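Local coordinates for uncharacterized protein (PDB 3PM7), which is of unknown function but belongs to the PC4-like family, whose better-known members bind single-stranded DNA and act in transcription, so a nucleic-acid role is possible, at residues A14-N19 with F39-W44. Residues are numbered along the deposited sequence; the frame is centred on the assembly and turned at random.
Sequences AVLSEN and FDLREW
Leu16 and Leu41 meet through one methyl each, CD1 against CD1 at 3.5 Å, closer than two methyl carbons normally sit. The two side chains cross at roughly a right angle. The first bond of Leu16 leads toward 39-44, and its chi1 of -53° places CG beside the backbone N; Leu41 starts out obliquely, but its CG, anti to the backbone N (chi1 -166°), brings CD1 over to the neighbour. Both leucines are buried, and the second subunit adds to their surroundings: its own Leu41 packs on this Leu41, and its Glu64 on Leu16. Residues 14-19 and 39-44 run nearly parallel because they belong to the first and third strands of an antiparallel sheet, with strand 24-30 between them; the contact therefore reaches across that middle strand on one face of the sheet. A classic beta bulge, in which Leu16 and Ser17 both face Lys25, interrupts strand 9-18 just where the packing turns polar. Beyond it the contact is loose and wet. A water donates to Ser17 OG at 2.5 Å and to Glu43 OE2 at 2.6 Å, bridging side chains that do not touch; Ser17 OG is also hydrogen-bonded to Glu61 of the second subunit. Farther out, Asn19 ND2 stays 4.3 Å from Glu43 OE2, too long for a hydrogen bond, while Asn19 OD1 faces into the loop that follows and accepts from the backbone N of Arg21 and Trp23. On the other face of strand 38-44, away from 14-19, Arg42 holds both carboxylate oxygens of Asp40, NE to OD1 and NH2 to OD2, each at 2.7 Å, nearly straight and in the guanidinium plane; Thr56 also bonds Asp40 OD2, and Gly52 O holds Arg42 NH1.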
ATOM      1  N   ALA A  14      -4.156   9.610   4.448  1.00 34.50           N
ATOM      2  CA  ALA A  14      -3.376  10.266   3.398  1.00 43.29           C
ATOM      3  C   ALA A  14      -4.024  10.100   2.033  1.00 42.37           C
ATOM      4  O   ALA A  14      -4.595   9.046   1.731  1.00 34.34           O
ATOM      5  CB  ALA A  14      -1.946   9.712   3.365  1.00 46.11           C
ATOM      6  N   VAL A  15      -3.926  11.145   1.212  1.00 40.90           N
ATOM      7  CA  VAL A  15      -4.316  11.068  -0.188  1.00 37.71           C
ATOM      8  C   VAL A  15      -3.021  11.137  -0.976  1.00 39.18           C
ATOM      9  O   VAL A  15      -2.327  12.154  -0.929  1.00 40.06           O
ATOM     10  CB  VAL A  15      -5.222  12.251  -0.606  1.00 42.94           C
ATOM     11  CG1 VAL A  15      -5.504  12.214  -2.106  1.00 45.28           C
ATOM     12  CG2 VAL A  15      -6.525  12.239   0.188  1.00 42.42           C
ATOM     13  N   LEU A  16      -2.696  10.053  -1.680  1.00 32.41           N
ATOM     14  CA  LEU A  16      -1.405   9.913  -2.372  1.00 34.36           C
ATOM     15  C   LEU A  16      -1.423  10.465  -3.797  1.00 36.68           C
ATOM     16  O   LEU A  16      -0.392  10.889  -4.320  1.00 40.91           O
ATOM     17  CB  LEU A  16      -0.979   8.432  -2.413  1.00 32.93           C
ATOM     18  CG  LEU A  16      -0.959   7.686  -1.075  1.00 32.32           C
ATOM     19  CD1 LEU A  16      -0.315   6.303  -1.238  1.00 32.10           C
ATOM     20  CD2 LEU A  16      -0.200   8.515  -0.034  1.00 32.48           C
ATOM     21  N   SER A  17      -2.584  10.424  -4.445  1.00 33.89           N
ATOM     22  CA  SER A  17      -2.685  10.916  -5.812  1.00 38.31           C
ATOM     23  C   SER A  17      -4.143  11.100  -6.167  1.00 39.40           C
ATOM     24  O   SER A  17      -5.030  10.671  -5.427  1.00 36.90           O
ATOM     25  CB  SER A  17      -2.031   9.931  -6.794  1.00 40.68           C
ATOM     26  OG  SER A  17      -2.831   8.764  -6.973  1.00 38.11           O
ATOM     27  N   GLU A  18      -4.402  11.753  -7.295  1.00 35.67           N
ATOM     28  CA  GLU A  18      -5.770  11.851  -7.785  1.00 36.93           C
ATOM     29  C   GLU A  18      -5.734  11.864  -9.303  1.00 39.77           C
ATOM     30  O   GLU A  18      -4.889  12.522  -9.889  1.00 38.18           O
ATOM     31  CB  GLU A  18      -6.430  13.126  -7.254  1.00 32.51           C
ATOM     32  CG  GLU A  18      -7.845  13.342  -7.767  1.00 37.31           C
ATOM     33  CD  GLU A  18      -8.503  14.586  -7.174  1.00 45.38           C
ATOM     34  OE1 GLU A  18      -7.811  15.603  -6.999  1.00 48.49           O
ATOM     35  OE2 GLU A  18      -9.715  14.540  -6.892  1.00 48.85           O
ATOM     36  N   ASN A  19      -6.646  11.157  -9.956  1.00 37.85           N
ATOM     37  CA  ASN A  19      -6.600  11.155 -11.420  1.00 38.14           C
ATOM     38  C   ASN A  19      -7.701  12.022 -12.018  1.00 38.31           C
ATOM     39  O   ASN A  19      -8.459  12.676 -11.294  1.00 36.77           O
ATOM     40  CB  ASN A  19      -6.634   9.723 -11.978  1.00 39.03           C
ATOM     41  CG  ASN A  19      -7.981   9.045 -11.793  1.00 42.73           C
ATOM     42  OD1 ASN A  19      -9.007   9.698 -11.585  1.00 43.80           O
ATOM     43  ND2 ASN A  19      -7.989   7.721 -11.904  1.00 42.79           N
ATOM     44  N   PHE A  39      -4.664  -0.678   8.325  1.00 28.91           N
ATOM     45  CA  PHE A  39      -4.333   0.281   7.290  1.00 29.62           C
ATOM     46  C   PHE A  39      -4.566  -0.327   5.915  1.00 34.64           C
ATOM     47  O   PHE A  39      -4.299  -1.501   5.695  1.00 36.59           O
ATOM     48  CB  PHE A  39      -2.895   0.758   7.457  1.00 33.80           C
ATOM     49  CG  PHE A  39      -2.708   1.624   8.666  1.00 40.03           C
ATOM     50  CD1 PHE A  39      -2.142   1.113   9.825  1.00 44.98           C
ATOM     51  CD2 PHE A  39      -3.133   2.942   8.653  1.00 40.78           C
ATOM     52  CE1 PHE A  39      -1.980   1.914  10.945  1.00 47.82           C
ATOM     53  CE2 PHE A  39      -2.995   3.750   9.777  1.00 44.45           C
ATOM     54  CZ  PHE A  39      -2.407   3.243  10.919  1.00 47.00           C
ATOM     55  N   ASP A  40      -5.066   0.492   4.998  1.00 33.54           N
ATOM     56  CA  ASP A  40      -5.561   0.032   3.712  1.00 31.85           C
ATOM     57  C   ASP A  40      -5.097   1.044   2.666  1.00 32.05           C
ATOM     58  O   ASP A  40      -5.294   2.259   2.821  1.00 27.43           O
ATOM     59  CB  ASP A  40      -7.100  -0.061   3.741  1.00 31.36           C
ATOM     60  CG  ASP A  40      -7.683  -0.666   2.468  1.00 38.48           C
ATOM     61  OD1 ASP A  40      -8.203   0.073   1.606  1.00 38.75           O
ATOM     62  OD2 ASP A  40      -7.626  -1.891   2.321  1.00 43.10           O
ATOM     63  N   LEU A  41      -4.464   0.546   1.612  1.00 29.75           N
ATOM     64  CA  LEU A  41      -3.875   1.409   0.582  1.00 31.55           C
ATOM     65  C   LEU A  41      -4.519   1.027  -0.738  1.00 29.33           C
ATOM     66  O   LEU A  41      -4.356  -0.090  -1.205  1.00 33.44           O
ATOM     67  CB  LEU A  41      -2.370   1.158   0.507  1.00 33.94           C
ATOM     68  CG  LEU A  41      -1.503   2.160  -0.249  1.00 47.48           C
ATOM     69  CD1 LEU A  41      -1.649   3.522   0.369  1.00 43.32           C
ATOM     70  CD2 LEU A  41      -0.044   1.718  -0.223  1.00 53.47           C
ATOM     71  N   ARG A  42      -5.274   1.938  -1.335  1.00 30.51           N
ATOM     72  CA  ARG A  42      -6.184   1.525  -2.382  1.00 29.42           C
ATOM     73  C   ARG A  42      -6.722   2.732  -3.141  1.00 30.34           C
ATOM     74  O   ARG A  42      -6.735   3.842  -2.618  1.00 35.06           O
ATOM     75  CB  ARG A  42      -7.324   0.764  -1.678  1.00 36.34           C
ATOM     76  CG  ARG A  42      -8.565   0.443  -2.466  1.00 38.43           C
ATOM     77  CD  ARG A  42      -9.604  -0.233  -1.532  1.00 34.46           C
ATOM     78  NE  ARG A  42      -8.960  -1.180  -0.621  1.00 33.09           N
ATOM     79  CZ  ARG A  42      -8.679  -2.451  -0.914  1.00 38.81           C
ATOM     80  NH1 ARG A  42      -9.000  -2.957  -2.106  1.00 37.82           N
ATOM     81  NH2 ARG A  42      -8.081  -3.228  -0.008  1.00 34.82           N
ATOM     82  N   GLU A  43      -7.194   2.511  -4.361  1.00 30.59           N
ATOM     83  CA  GLU A  43      -7.829   3.561  -5.156  1.00 38.24           C
ATOM     84  C   GLU A  43      -9.325   3.658  -4.798  1.00 39.64           C
ATOM     85  O   GLU A  43      -9.994   2.640  -4.659  1.00 35.82           O
ATOM     86  CB  GLU A  43      -7.662   3.251  -6.647  1.00 46.28           C
ATOM     87  CG  GLU A  43      -7.813   4.472  -7.580  1.00 55.74           C
ATOM     88  CD  GLU A  43      -6.576   5.351  -7.625  1.00 60.14           C
ATOM     89  OE1 GLU A  43      -5.480   4.860  -7.291  1.00 63.75           O
ATOM     90  OE2 GLU A  43      -6.698   6.541  -7.990  1.00 65.49           O
ATOM     91  N   TRP A  44      -9.833   4.885  -4.642  1.00 35.71           N
ATOM     92  CA  TRP A  44     -11.230   5.113  -4.276  1.00 34.02           C
ATOM     93  C   TRP A  44     -11.879   6.139  -5.193  1.00 42.37           C
ATOM     94  O   TRP A  44     -11.265   7.168  -5.509  1.00 41.22           O
ATOM     95  CB  TRP A  44     -11.302   5.671  -2.864  1.00 33.98           C
ATOM     96  CG  TRP A  44     -10.995   4.689  -1.796  1.00 34.06           C
ATOM     97  CD1 TRP A  44      -9.774   4.437  -1.235  1.00 33.25           C
ATOM     98  CD2 TRP A  44     -11.936   3.819  -1.139  1.00 31.11           C
ATOM     99  NE1 TRP A  44      -9.898   3.462  -0.258  1.00 31.61           N
ATOM    100  CE2 TRP A  44     -11.215   3.065  -0.193  1.00 30.17           C
ATOM    101  CE3 TRP A  44     -13.311   3.612  -1.263  1.00 34.61           C
ATOM    102  CZ2 TRP A  44     -11.821   2.122   0.620  1.00 29.56           C
ATOM    103  CZ3 TRP A  44     -13.923   2.661  -0.438  1.00 33.12           C
ATOM    104  CH2 TRP A  44     -13.176   1.938   0.489  1.00 31.91           C
TER
HETATM  105  O   HOH W   1      -4.829   8.288  -8.463  1.00 41.72           O